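Local coordinates for methylated RNA-binding protein 1 (Saccharomyces cerevisiae S288c, PDB 4RCM), which recognises N6-methyladenosine in RNA through its YTH domain and lowers the stability of PHO4 mRNA by binding its 3'-UTR, at residues A[36-41]-A[63-68]; A[27-32]-A[104-109]; A[87-90]-A[94-97]; A[74-79]-A[149-154]; A[15-20]-A[49-54]. All coordinates share one frame; numbering follows the deposited sequence.

Contact 1 (A[36-41]-A[63-68]); sequences GIWSST and LFFSIN. With nucleotides of chain C.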
# COMPACT_ATOMS: atom_id res chain seq x y z
N GLY A 36 -2.94 -12.45 2.18
CA GLY A 36 -3.65 -11.40 2.83
C GLY A 36 -2.97 -10.89 4.09
O GLY A 36 -3.66 -10.46 5.02
N ILE A 37 -1.63 -10.92 4.12
CA ILE A 37 -0.90 -10.26 5.18
C ILE A 37 0.25 -9.41 4.65
O ILE A 37 0.62 -9.48 3.48
CB ILE A 37 -0.36 -11.26 6.18
CG1 ILE A 37 0.68 -12.18 5.53
CG2 ILE A 37 -1.49 -12.09 6.71
CD1 ILE A 37 1.42 -13.06 6.57
N TRP A 38 0.78 -8.57 5.55
CA TRP A 38 1.99 -7.83 5.32
C TRP A 38 2.72 -7.65 6.63
O TRP A 38 2.12 -7.72 7.73
CB TRP A 38 1.72 -6.46 4.67
CG TRP A 38 2.99 -5.78 4.23
CD1 TRP A 38 3.58 -4.70 4.80
CD2 TRP A 38 3.88 -6.20 3.17
NE1 TRP A 38 4.73 -4.36 4.12
CE2 TRP A 38 4.95 -5.28 3.13
CE3 TRP A 38 3.85 -7.24 2.22
CZ2 TRP A 38 5.99 -5.37 2.19
CZ3 TRP A 38 4.91 -7.34 1.28
CH2 TRP A 38 5.94 -6.38 1.27
N SER A 39 4.04 -7.54 6.52
CA SER A 39 4.94 -7.21 7.65
C SER A 39 5.88 -6.13 7.16
O SER A 39 6.47 -6.26 6.05
CB SER A 39 5.81 -8.42 8.08
OG SER A 39 5.11 -9.39 8.86
N SER A 40 6.01 -5.06 7.93
CA SER A 40 7.07 -4.03 7.69
C SER A 40 8.20 -4.39 8.63
O SER A 40 8.26 -5.53 9.08
CB SER A 40 6.57 -2.60 7.98
OG SER A 40 7.46 -1.58 7.43
N THR A 41 9.11 -3.45 8.89
CA THR A 41 10.17 -3.61 9.88
C THR A 41 9.52 -3.44 11.22
O THR A 41 8.34 -3.08 11.27
CB THR A 41 11.29 -2.54 9.66
OG1 THR A 41 10.72 -1.24 9.50
CG2 THR A 41 12.03 -2.84 8.42
N LEU A 63 -2.64 1.46 2.01
CA LEU A 63 -1.21 1.26 1.72
C LEU A 63 -1.00 1.27 0.25
O LEU A 63 -1.55 0.39 -0.41
CB LEU A 63 -0.78 -0.07 2.20
CG LEU A 63 -1.16 -0.24 3.69
CD1 LEU A 63 -0.74 -1.61 4.12
CD2 LEU A 63 -0.46 0.79 4.52
N PHE A 64 -0.24 2.22 -0.24
CA PHE A 64 0.17 2.19 -1.66
C PHE A 64 1.43 1.31 -1.77
O PHE A 64 2.53 1.70 -1.34
CB PHE A 64 0.49 3.59 -2.16
CG PHE A 64 -0.67 4.56 -2.11
CD1 PHE A 64 -1.75 4.41 -2.97
CD2 PHE A 64 -0.67 5.64 -1.24
CE1 PHE A 64 -2.80 5.33 -2.96
CE2 PHE A 64 -1.74 6.54 -1.22
CZ PHE A 64 -2.79 6.39 -2.09
N PHE A 65 1.27 0.12 -2.31
CA PHE A 65 2.42 -0.76 -2.58
C PHE A 65 3.31 -0.39 -3.75
O PHE A 65 2.89 -0.32 -4.92
CB PHE A 65 1.94 -2.16 -2.73
CG PHE A 65 1.77 -2.85 -1.42
CD1 PHE A 65 0.64 -2.66 -0.65
CD2 PHE A 65 2.75 -3.71 -0.99
CE1 PHE A 65 0.50 -3.35 0.58
CE2 PHE A 65 2.61 -4.40 0.20
CZ PHE A 65 1.51 -4.19 1.00
N SER A 66 4.59 -0.28 -3.44
CA SER A 66 5.56 0.04 -4.45
C SER A 66 6.78 -0.89 -4.32
O SER A 66 7.09 -1.35 -3.22
CB SER A 66 5.97 1.50 -4.22
OG SER A 66 6.70 1.99 -5.31
N ILE A 67 7.45 -1.18 -5.43
CA ILE A 67 8.71 -2.00 -5.42
C ILE A 67 9.93 -1.07 -5.62
O ILE A 67 10.02 -0.32 -6.65
CB ILE A 67 8.67 -3.12 -6.51
CG1 ILE A 67 7.47 -4.05 -6.23
CG2 ILE A 67 9.97 -3.92 -6.52
CD1 ILE A 67 6.97 -4.73 -7.50
N ASN A 68 10.86 -1.14 -4.69
CA ASN A 68 12.09 -0.37 -4.77
C ASN A 68 12.85 -0.64 -6.07
O ASN A 68 12.74 -1.73 -6.69
CB ASN A 68 13.01 -0.62 -3.56
CG ASN A 68 13.98 0.52 -3.32
OD1 ASN A 68 13.58 1.69 -3.36
ND2 ASN A 68 15.25 0.20 -3.08
C2 6MZ C 3 10.36 -6.84 1.46
C4 6MZ C 3 10.44 -4.85 2.72
C5 6MZ C 3 9.39 -5.36 3.62
N9 6MZ C 3 10.73 -3.61 3.17
N3 6MZ C 3 10.87 -5.63 1.67
N1 6MZ C 3 9.40 -7.38 2.25
C6 6MZ C 3 8.88 -6.73 3.31
N6 6MZ C 3 7.95 -7.29 4.12
C9 6MZ C 3 7.57 -8.68 4.02
N7 6MZ C 3 9.15 -4.41 4.57
C8 6MZ C 3 9.99 -3.36 4.28
O5' 6MZ C 3 14.80 -0.77 5.68
C5' 6MZ C 3 13.98 -1.89 5.26
C4' 6MZ C 3 13.63 -1.79 3.77
O4' 6MZ C 3 13.02 -3.02 3.32
C1' 6MZ C 3 11.82 -2.76 2.54
C2' 6MZ C 3 11.72 -1.23 2.47
O2' 6MZ C 3 12.30 -0.69 1.25
C3' 6MZ C 3 12.67 -0.63 3.45
O3' 6MZ C 3 13.26 0.49 2.75
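The aromatic m6A pocket of the YTH domain takes its floor from W38, whose indole lies between the bound methyladenine and F65 of the central strand 61-67. F65 comes edge-on: its CE2 stands over the centre of the indole, 3.7 Å from W38 CE3, and the two ring planes meet at 85°, a T-shaped stack. With W38 CG anti to the backbone N (chi1 -171°), the indole reaches off the short edge strand 37-38 toward F65. On its opposite face lies the modified base, nucleotide 6MZ3 of chain C, with N6 3.4 Å from W38 CZ2 and the methyl carbon C9 4.0 Å from W38 CZ3. As in other YTH domains, an aromatic cage receives the methylated amine, and W92 packs edge-to-face with W38 beside it. Tryptophan suits this place because it offers two broad apolar faces, one to the core and one to the base. The single N-H left on N6 is used by the backbone: N6 of nucleotide 6MZ3 of chain C donates to S39 O at 2.6 Å.

Contact 2 (A[27-32]-A[104-109]); sequences KHVKRS and VRWVIV. With nucleotides of chain C.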
# COMPACT_ATOMS: atom_id res chain seq x y z
N LYS A 27 8.02 -10.75 -5.78
CA LYS A 27 7.72 -11.93 -4.97
C LYS A 27 6.88 -11.63 -3.72
O LYS A 27 5.79 -12.16 -3.61
CB LYS A 27 9.02 -12.67 -4.52
N HIS A 28 7.40 -10.81 -2.80
CA HIS A 28 6.69 -10.49 -1.57
C HIS A 28 5.35 -9.78 -1.78
O HIS A 28 4.46 -10.02 -1.03
CB HIS A 28 7.54 -9.65 -0.59
CG HIS A 28 8.55 -10.45 0.16
ND1 HIS A 28 9.13 -10.01 1.33
CD2 HIS A 28 9.04 -11.69 -0.07
CE1 HIS A 28 9.96 -10.93 1.77
NE2 HIS A 28 9.93 -11.96 0.94
N VAL A 29 5.22 -8.92 -2.81
CA VAL A 29 3.91 -8.34 -3.10
C VAL A 29 2.85 -9.44 -3.46
O VAL A 29 1.68 -9.42 -2.98
CB VAL A 29 3.99 -7.35 -4.29
CG1 VAL A 29 2.60 -6.90 -4.67
CG2 VAL A 29 4.87 -6.16 -3.95
N LYS A 30 3.24 -10.32 -4.37
CA LYS A 30 2.36 -11.41 -4.78
C LYS A 30 1.92 -12.27 -3.61
O LYS A 30 0.71 -12.60 -3.49
CB LYS A 30 3.04 -12.26 -5.81
CG LYS A 30 3.17 -11.60 -7.15
CD LYS A 30 4.00 -12.48 -8.06
CE LYS A 30 4.36 -11.79 -9.37
NZ LYS A 30 3.76 -12.36 -10.58
N ARG A 31 2.88 -12.62 -2.77
CA ARG A 31 2.60 -13.39 -1.59
C ARG A 31 1.69 -12.70 -0.63
O ARG A 31 0.91 -13.38 0.03
CB ARG A 31 3.88 -13.77 -0.87
CG ARG A 31 4.63 -14.85 -1.62
CD ARG A 31 5.70 -15.46 -0.75
NE ARG A 31 6.59 -16.29 -1.57
CZ ARG A 31 7.79 -16.70 -1.18
NH1 ARG A 31 8.52 -17.43 -2.01
NH2 ARG A 31 8.28 -16.39 0.02
N SER A 32 1.82 -11.38 -0.50
CA SER A 32 0.88 -10.57 0.25
C SER A 32 -0.51 -10.67 -0.35
O SER A 32 -1.50 -10.77 0.34
CB SER A 32 1.31 -9.09 0.27
OG SER A 32 0.45 -8.26 1.10
N VAL A 104 -4.17 -7.64 5.59
CA VAL A 104 -4.45 -6.67 4.56
C VAL A 104 -5.44 -7.25 3.58
O VAL A 104 -5.50 -8.46 3.42
CB VAL A 104 -3.18 -6.18 3.78
CG1 VAL A 104 -2.18 -5.60 4.78
CG2 VAL A 104 -2.56 -7.29 2.95
N ARG A 105 -6.21 -6.39 2.94
CA ARG A 105 -7.04 -6.80 1.82
C ARG A 105 -6.75 -5.92 0.58
O ARG A 105 -6.88 -4.70 0.61
CB ARG A 105 -8.52 -6.73 2.20
CG ARG A 105 -8.92 -7.58 3.43
CD ARG A 105 -9.14 -9.11 3.13
NE ARG A 105 -9.42 -9.98 4.33
CZ ARG A 105 -8.50 -10.59 5.10
NH1 ARG A 105 -7.16 -10.46 4.90
NH2 ARG A 105 -8.91 -11.37 6.11
N TRP A 106 -6.34 -6.55 -0.48
CA TRP A 106 -5.90 -5.84 -1.67
C TRP A 106 -7.17 -5.35 -2.33
O TRP A 106 -7.97 -6.18 -2.78
CB TRP A 106 -5.07 -6.78 -2.54
CG TRP A 106 -3.65 -6.86 -2.07
CD1 TRP A 106 -3.17 -7.50 -0.95
CD2 TRP A 106 -2.54 -6.15 -2.61
NE1 TRP A 106 -1.83 -7.29 -0.83
CE2 TRP A 106 -1.42 -6.46 -1.84
CE3 TRP A 106 -2.38 -5.30 -3.70
CZ2 TRP A 106 -0.15 -5.95 -2.12
CZ3 TRP A 106 -1.11 -4.80 -3.97
CH2 TRP A 106 -0.02 -5.13 -3.18
N VAL A 107 -7.43 -4.06 -2.27
CA VAL A 107 -8.65 -3.47 -2.88
C VAL A 107 -8.46 -3.19 -4.37
O VAL A 107 -9.39 -3.37 -5.15
CB VAL A 107 -9.15 -2.20 -2.13
CG1 VAL A 107 -9.63 -2.54 -0.73
CG2 VAL A 107 -8.06 -1.13 -2.03
N ILE A 108 -7.24 -2.78 -4.75
CA ILE A 108 -6.90 -2.48 -6.16
C ILE A 108 -5.60 -3.13 -6.62
O ILE A 108 -4.59 -3.03 -5.97
CB ILE A 108 -6.79 -0.95 -6.43
CG1 ILE A 108 -8.12 -0.26 -6.20
CG2 ILE A 108 -6.30 -0.66 -7.88
CD1 ILE A 108 -7.99 1.24 -5.94
N VAL A 109 -5.61 -3.75 -7.81
CA VAL A 109 -4.42 -4.43 -8.30
C VAL A 109 -4.29 -4.04 -9.76
O VAL A 109 -5.11 -4.47 -10.56
CB VAL A 109 -4.53 -5.96 -8.20
CG1 VAL A 109 -3.30 -6.64 -8.81
CG2 VAL A 109 -4.71 -6.38 -6.76
C2 6MZ C 3 10.36 -6.84 1.46
C4 6MZ C 3 10.44 -4.85 2.72
C5 6MZ C 3 9.39 -5.36 3.62
N9 6MZ C 3 10.73 -3.61 3.17
N3 6MZ C 3 10.87 -5.63 1.67
N1 6MZ C 3 9.40 -7.38 2.25
C6 6MZ C 3 8.88 -6.73 3.31
N6 6MZ C 3 7.95 -7.29 4.12
C9 6MZ C 3 7.57 -8.68 4.02
N7 6MZ C 3 9.15 -4.41 4.57
C8 6MZ C 3 9.99 -3.36 4.28
O5' 6MZ C 3 14.80 -0.77 5.68
C5' 6MZ C 3 13.98 -1.89 5.26
C4' 6MZ C 3 13.63 -1.79 3.77
O4' 6MZ C 3 13.02 -3.02 3.32
C1' 6MZ C 3 11.82 -2.76 2.54
C2' 6MZ C 3 11.72 -1.23 2.47
O2' 6MZ C 3 12.30 -0.69 1.25
C3' 6MZ C 3 12.67 -0.63 3.45
O3' 6MZ C 3 13.26 0.49 2.75
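S32 and W106 join helix 26-35 to strand 102-112, one of the long strands of the mixed sheet in the YTH fold; the local helix and strand axes run at 100° and come within 10.4 Å. The tight part is here. W106 NE1 donates to S32 OG over 3.1 Å, nearly straight (164°), with the oxygen in the indole plane at the edge of the ring. S32 OG in turn is hydrogen-bonded to I37 O, so serine brings a small hydroxyl suited to bridging helix, strand and the start of strand 37-38 in a buried place. One turn earlier V29 lays CG1 3.5 Å from W106 CH2, the two side chains crossing at about a right angle, so the benzo end meets a branched apolar group while the pyrrole end meets a polar one.

The outer side is looser. K30 points away from the strand, and R105, on the outward face of the sheet, bends back so that NH1 donates to V104 O at 3.0 Å, from above the carbonyl plane.

A third side of the helix faces the RNA pocket. There H28, buried against W38 and W92, reads the base of nucleotide 6MZ3 of chain C: H28 ND1 donates to its N1 at 2.8 Å.

Contact 3 (A[87-90]-A[94-97]); sequences LDTS and DEQK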
# COMPACT_ATOMS: atom_id res chain seq x y z
N LEU A 87 0.22 -15.04 12.96
CA LEU A 87 0.13 -15.20 11.48
C LEU A 87 1.40 -15.84 10.91
O LEU A 87 2.44 -15.74 11.51
CB LEU A 87 -0.13 -13.84 10.79
CG LEU A 87 -1.49 -13.16 11.03
CD1 LEU A 87 -1.46 -11.69 10.67
CD2 LEU A 87 -2.62 -13.85 10.27
N ASP A 88 1.31 -16.45 9.73
CA ASP A 88 2.45 -17.20 9.10
C ASP A 88 3.47 -16.28 8.40
O ASP A 88 3.47 -16.12 7.16
CB ASP A 88 1.91 -18.30 8.13
CG ASP A 88 3.04 -19.17 7.50
OD1 ASP A 88 4.18 -19.14 8.04
OD2 ASP A 88 2.78 -19.88 6.47
N THR A 89 4.36 -15.68 9.20
CA THR A 89 5.46 -14.87 8.66
C THR A 89 6.56 -15.68 7.93
O THR A 89 7.56 -15.10 7.45
CB THR A 89 6.06 -13.96 9.76
OG1 THR A 89 6.40 -14.74 10.90
CG2 THR A 89 5.02 -12.88 10.21
N SER A 90 6.37 -17.00 7.76
CA SER A 90 7.35 -17.86 7.10
C SER A 90 7.34 -17.63 5.59
O SER A 90 8.30 -17.97 4.94
CB SER A 90 7.12 -19.36 7.39
OG SER A 90 6.18 -19.95 6.47
N ASP A 94 14.04 -14.23 4.35
CA ASP A 94 14.78 -13.47 5.38
C ASP A 94 13.82 -12.89 6.43
O ASP A 94 13.90 -11.71 6.76
CB ASP A 94 15.61 -12.34 4.75
N GLU A 95 12.95 -13.74 6.93
CA GLU A 95 11.85 -13.34 7.84
C GLU A 95 12.24 -12.46 9.04
O GLU A 95 11.49 -11.55 9.38
CB GLU A 95 11.11 -14.61 8.32
CG GLU A 95 10.32 -14.50 9.61
CD GLU A 95 9.80 -15.85 10.10
OE1 GLU A 95 10.28 -16.90 9.61
OE2 GLU A 95 8.91 -15.85 10.97
N GLN A 96 13.39 -12.73 9.66
CA GLN A 96 13.84 -11.99 10.88
C GLN A 96 14.15 -10.49 10.66
O GLN A 96 14.28 -9.71 11.62
CB GLN A 96 15.06 -12.69 11.52
N LYS A 97 14.28 -10.09 9.39
CA LYS A 97 14.40 -8.67 9.00
C LYS A 97 13.12 -7.84 9.29
O LYS A 97 13.19 -6.58 9.42
CB LYS A 97 14.68 -8.57 7.49
CG LYS A 97 15.96 -9.21 7.00
CD LYS A 97 16.10 -9.05 5.51
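T89 OG1 donates to E95 OE2 over 2.7 Å, the one hydrogen bond between the segments, and reaches the oxygen from 42° out of the carboxylate plane. Glutamate can span the distance because its chain stays extended beyond CG, crossing the threonine side chain at about a right angle and passing T89 O, which lies 3.6 Å from E95 CG. The T89 methyl packs on S39, and the side chain also touches A101. A valine here would probably leave E95 OE2 without its hydroxyl partner and the glutamate side chain freer to swing.

Next to T89, D88 OD1 is gripped by two donors from one residue, S90 N at 3.1 Å and S90 OG at 2.7 Å. The amide arrives from above the carboxylate plane, whereas the hydroxyl lies close to that plane on the syn side. The first bond closes an Asx turn, a role to which aspartate is suited by its short acidic side chain, and the serine hydroxyl adds a second hold. T89 and E95 each belong to a short 3-10 segment of the surface loop between strands 72-79 and 102-112, and the intervening residues include W92, whose counterparts in related YTH domains contact the methyladenosine.

Contact 4 (A[74-79]-A[149-154]); sequences CGVAEM and NLFKTQ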
# COMPACT_ATOMS: atom_id res chain seq x y z
N CYS A 74 2.20 -0.88 -7.69
CA CYS A 74 1.40 -1.99 -8.22
C CYS A 74 -0.01 -2.33 -7.58
O CYS A 74 -0.68 -3.26 -8.02
CB CYS A 74 2.25 -3.23 -8.36
SG CYS A 74 3.28 -3.62 -6.98
N GLY A 75 -0.44 -1.55 -6.60
CA GLY A 75 -1.84 -1.61 -6.18
C GLY A 75 -2.00 -1.06 -4.78
O GLY A 75 -1.09 -0.47 -4.24
N VAL A 76 -3.21 -1.21 -4.27
CA VAL A 76 -3.59 -0.58 -2.96
C VAL A 76 -4.18 -1.62 -2.06
O VAL A 76 -5.04 -2.35 -2.46
CB VAL A 76 -4.57 0.58 -3.21
CG1 VAL A 76 -4.74 1.39 -1.94
CG2 VAL A 76 -4.08 1.50 -4.37
N ALA A 77 -3.76 -1.67 -0.81
CA ALA A 77 -4.35 -2.58 0.13
C ALA A 77 -4.79 -1.79 1.35
O ALA A 77 -4.23 -0.70 1.66
CB ALA A 77 -3.36 -3.64 0.58
N GLU A 78 -5.82 -2.32 1.99
CA GLU A 78 -6.31 -1.73 3.22
C GLU A 78 -5.76 -2.57 4.31
O GLU A 78 -5.78 -3.79 4.17
CB GLU A 78 -7.84 -1.77 3.27
CG GLU A 78 -8.44 -0.98 4.42
CD GLU A 78 -9.97 -1.03 4.52
OE1 GLU A 78 -10.66 -1.63 3.68
OE2 GLU A 78 -10.47 -0.50 5.52
N MET A 79 -5.28 -1.92 5.39
CA MET A 79 -4.90 -2.57 6.64
C MET A 79 -6.17 -2.87 7.46
O MET A 79 -6.94 -1.95 7.79
CB MET A 79 -3.93 -1.65 7.45
CG MET A 79 -3.50 -2.17 8.79
SD MET A 79 -2.38 -0.99 9.56
CE MET A 79 -1.89 -1.92 11.02
N ASN A 149 -7.99 7.85 -6.95
CA ASN A 149 -8.86 8.12 -8.10
C ASN A 149 -8.18 7.82 -9.42
O ASN A 149 -8.84 7.38 -10.40
CB ASN A 149 -9.41 9.55 -8.09
CG ASN A 149 -10.51 9.75 -7.05
OD1 ASN A 149 -11.28 8.82 -6.73
ND2 ASN A 149 -10.57 10.95 -6.50
N LEU A 150 -6.86 8.03 -9.46
CA LEU A 150 -6.08 7.63 -10.64
C LEU A 150 -6.04 6.10 -10.73
O LEU A 150 -6.20 5.53 -11.80
CB LEU A 150 -4.68 8.26 -10.58
CG LEU A 150 -3.69 8.07 -11.70
CD1 LEU A 150 -4.10 8.82 -12.98
CD2 LEU A 150 -2.28 8.50 -11.26
N PHE A 151 -5.88 5.44 -9.59
CA PHE A 151 -5.84 3.97 -9.57
C PHE A 151 -7.18 3.36 -10.05
O PHE A 151 -7.18 2.26 -10.64
CB PHE A 151 -5.45 3.41 -8.17
CG PHE A 151 -3.96 3.19 -7.97
CD1 PHE A 151 -3.34 1.98 -8.37
CD2 PHE A 151 -3.18 4.14 -7.34
CE1 PHE A 151 -1.97 1.75 -8.17
CE2 PHE A 151 -1.80 3.93 -7.15
CZ PHE A 151 -1.19 2.72 -7.56
N LYS A 152 -8.30 4.04 -9.75
CA LYS A 152 -9.66 3.60 -10.11
C LYS A 152 -9.99 3.82 -11.58
O LYS A 152 -11.07 3.47 -12.05
CB LYS A 152 -10.75 4.32 -9.24
CG LYS A 152 -10.96 3.74 -7.86
CD LYS A 152 -11.59 4.73 -6.88
CE LYS A 152 -12.96 4.34 -6.36
NZ LYS A 152 -13.63 5.40 -5.54
N THR A 153 -9.12 4.48 -12.33
CA THR A 153 -9.46 4.78 -13.71
C THR A 153 -9.37 3.52 -14.58
O THR A 153 -8.35 2.84 -14.59
CB THR A 153 -8.57 5.86 -14.31
OG1 THR A 153 -8.64 7.03 -13.48
CG2 THR A 153 -9.03 6.22 -15.76
N GLN A 154 -10.44 3.25 -15.33
CA GLN A 154 -10.51 2.06 -16.16
C GLN A 154 -9.80 2.35 -17.48
O GLN A 154 -10.44 2.45 -18.51
CB GLN A 154 -11.98 1.66 -16.41
CG GLN A 154 -12.71 2.49 -17.46
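V76 sets its CG2 methyl over the face of the F151 ring, 4.0 Å from the ring centroid and only 11° off the ring normal, a CH-pi contact. This joins strand 72-79, inside the mixed sheet of the YTH fold, to the C-terminal part of helix 141-151, which packs across that sheet. The valine's chi1 of -169° sends CG1 to the far side from the backbone N and turns the other methyl, CG2, to the phenyl ring. A beta-branched residue serves well here, being at home in a strand and presenting a compact methyl group. F151 has the flat area to receive it, while I112 of strand 102-112 touches the phenylalanine too.

The neighbouring G75 brings only backbone: its CA lies 3.9 Å from F151 CE1. Glycine suits this position for a separate reason, since its backbone angles (159°/-173°) would jam a CB against the preceding carbonyl oxygen. F151, G75 and V76 are all buried, and the contact across the segments is wholly apolar.

Backbone oxygens beside the ring are also used, for R110 NH1 is hydrogen-bonded to both F151 O and T153 O. Threonine adds a local tie: T153 OG1 donates to N149 O at 3.1 Å, in the carbonyl plane and on a lone pair.

Contact 5 (A[15-20]-A[49-54]); sequences NSRFFV and SEAYKK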
# COMPACT_ATOMS: atom_id res chain seq x y z
N ASN A 15 -10.58 11.41 8.03
CA ASN A 15 -9.68 10.92 9.07
C ASN A 15 -9.00 9.59 8.72
O ASN A 15 -8.24 9.08 9.52
CB ASN A 15 -10.39 10.84 10.41
CG ASN A 15 -10.87 12.19 10.91
OD1 ASN A 15 -10.21 13.18 10.76
ND2 ASN A 15 -12.01 12.20 11.58
N SER A 16 -9.29 9.03 7.55
CA SER A 16 -8.51 7.90 7.03
C SER A 16 -7.08 8.32 6.71
O SER A 16 -6.84 9.49 6.52
CB SER A 16 -9.12 7.33 5.75
OG SER A 16 -10.38 6.79 6.04
N ARG A 17 -6.16 7.34 6.64
CA ARG A 17 -4.73 7.58 6.57
C ARG A 17 -4.09 6.75 5.48
O ARG A 17 -4.57 5.67 5.20
CB ARG A 17 -4.11 7.36 7.97
CG ARG A 17 -4.53 8.50 8.90
CD ARG A 17 -4.03 8.35 10.32
NE ARG A 17 -2.62 8.66 10.40
CZ ARG A 17 -1.91 8.63 11.53
NH1 ARG A 17 -2.50 8.32 12.67
NH2 ARG A 17 -0.61 8.93 11.51
N PHE A 18 -3.09 7.34 4.80
CA PHE A 18 -2.43 6.73 3.63
C PHE A 18 -0.93 6.65 3.87
O PHE A 18 -0.31 7.66 4.21
CB PHE A 18 -2.64 7.58 2.38
CG PHE A 18 -4.07 7.71 1.97
CD1 PHE A 18 -4.63 6.79 1.12
CD2 PHE A 18 -4.85 8.77 2.42
CE1 PHE A 18 -5.96 6.88 0.77
CE2 PHE A 18 -6.17 8.89 2.04
CZ PHE A 18 -6.73 7.95 1.18
N PHE A 19 -0.35 5.48 3.61
CA PHE A 19 1.10 5.29 3.70
C PHE A 19 1.60 4.57 2.50
O PHE A 19 0.89 3.74 1.92
CB PHE A 19 1.46 4.43 4.90
CG PHE A 19 1.00 4.99 6.19
CD1 PHE A 19 -0.26 4.68 6.66
CD2 PHE A 19 1.81 5.83 6.93
CE1 PHE A 19 -0.73 5.21 7.85
CE2 PHE A 19 1.37 6.34 8.12
CZ PHE A 19 0.10 6.03 8.59
N VAL A 20 2.85 4.85 2.13
CA VAL A 20 3.52 4.09 1.08
C VAL A 20 4.14 2.84 1.70
O VAL A 20 4.62 2.90 2.83
CB VAL A 20 4.61 4.91 0.35
CG1 VAL A 20 5.56 4.03 -0.45
CG2 VAL A 20 3.95 5.90 -0.58
N SER A 49 0.84 0.44 13.14
CA SER A 49 0.03 -0.00 14.25
C SER A 49 -0.52 1.17 15.07
O SER A 49 -1.65 1.16 15.48
CB SER A 49 0.86 -0.94 15.14
OG SER A 49 0.22 -1.24 16.36
N GLU A 50 0.29 2.18 15.30
CA GLU A 50 -0.18 3.34 16.06
C GLU A 50 -1.26 4.08 15.28
O GLU A 50 -2.25 4.49 15.83
CB GLU A 50 0.99 4.28 16.43
CG GLU A 50 2.12 3.62 17.22
N ALA A 51 -1.08 4.23 13.98
CA ALA A 51 -2.14 4.78 13.15
C ALA A 51 -3.44 3.98 13.19
O ALA A 51 -4.53 4.55 13.26
CB ALA A 51 -1.64 4.91 11.71
N TYR A 52 -3.35 2.66 13.03
CA TYR A 52 -4.51 1.78 13.03
C TYR A 52 -5.32 1.85 14.36
O TYR A 52 -6.56 1.97 14.39
CB TYR A 52 -4.03 0.35 12.86
CG TYR A 52 -5.15 -0.60 12.70
CD1 TYR A 52 -5.82 -0.69 11.48
CD2 TYR A 52 -5.60 -1.36 13.74
CE1 TYR A 52 -6.88 -1.58 11.34
CE2 TYR A 52 -6.67 -2.23 13.60
CZ TYR A 52 -7.29 -2.34 12.42
OH TYR A 52 -8.34 -3.22 12.29
N LYS A 53 -4.58 1.75 15.45
CA LYS A 53 -5.12 1.82 16.81
C LYS A 53 -6.01 3.04 17.05
O LYS A 53 -6.98 2.95 17.76
CB LYS A 53 -3.98 1.90 17.81
CG LYS A 53 -3.84 0.72 18.73
CD LYS A 53 -2.69 0.94 19.71
N LYS A 54 -5.60 4.18 16.52
CA LYS A 54 -6.24 5.45 16.83
C LYS A 54 -7.42 5.74 15.88
O LYS A 54 -8.11 6.74 16.05
CB LYS A 54 -5.21 6.58 16.73
CG LYS A 54 -4.04 6.48 17.71
CD LYS A 54 -4.47 6.57 19.16
O HOH W 1 -5.29 7.13 13.08
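A51 CB is touched by two side chains of the strand, R17 and F19. The R17 guanidinium is laid over it, the methyl standing 3.6 Å above the plane toward the rim, with R17 NH1 3.6 Å from A51 CB. F19 brings the far end of its ring, CZ lying 3.7 Å from A51 CB. Alanine's single methyl lets the guanidinium lie close over the helix. F18, between them, points to the other face of the sheet, toward helix 141-151.

Water bridges the same pair of residues: it accepts from R17 NH1 at 3.1 Å and donates to A51 O at 2.7 Å, meeting the guanidinium at its edge. Within the segment A51 O has only a weak bond from K54 N, and the water adds a firmer donor.

Farther out, R17 NH2 forms a salt bridge with E138 of the neighbouring strand 138-139. The arginine chain is bent at chi3 (75°), which turns the guanidinium flat above the alanine. A leucine here would probably leave E138 without this countercharge and the bridging water without its donor. F19 also packs on V61 and L63 of the adjacent strand 61-67. The whole is a helix-on-sheet contact, with helix 42-53 laid against strand 17-23 of the mixed sheet in the YTH fold.

How the contacts relate
From the N terminus, strand 17-23 meets helix 42-53 in contact 5, closing the first loop. Helix 26-35, which lies within that loop, reaches ahead to strand 102-112 in contact 2, so contacts 5 and 2 cross. Contact 1, joining strands 37-38 and 61-67, also crosses contact 5 and is nested inside contact 2. Strand 72-79 then opens contact 4, which closes only at helix 141-151 and crosses contact 2. Contact 3 is a short loop nested within both. Contacts 1, 2, 4 and 5 reach the one mixed sheet, and F65 against W106 links contacts 1 and 2; contact 3 lies at the surface, touching contact 1.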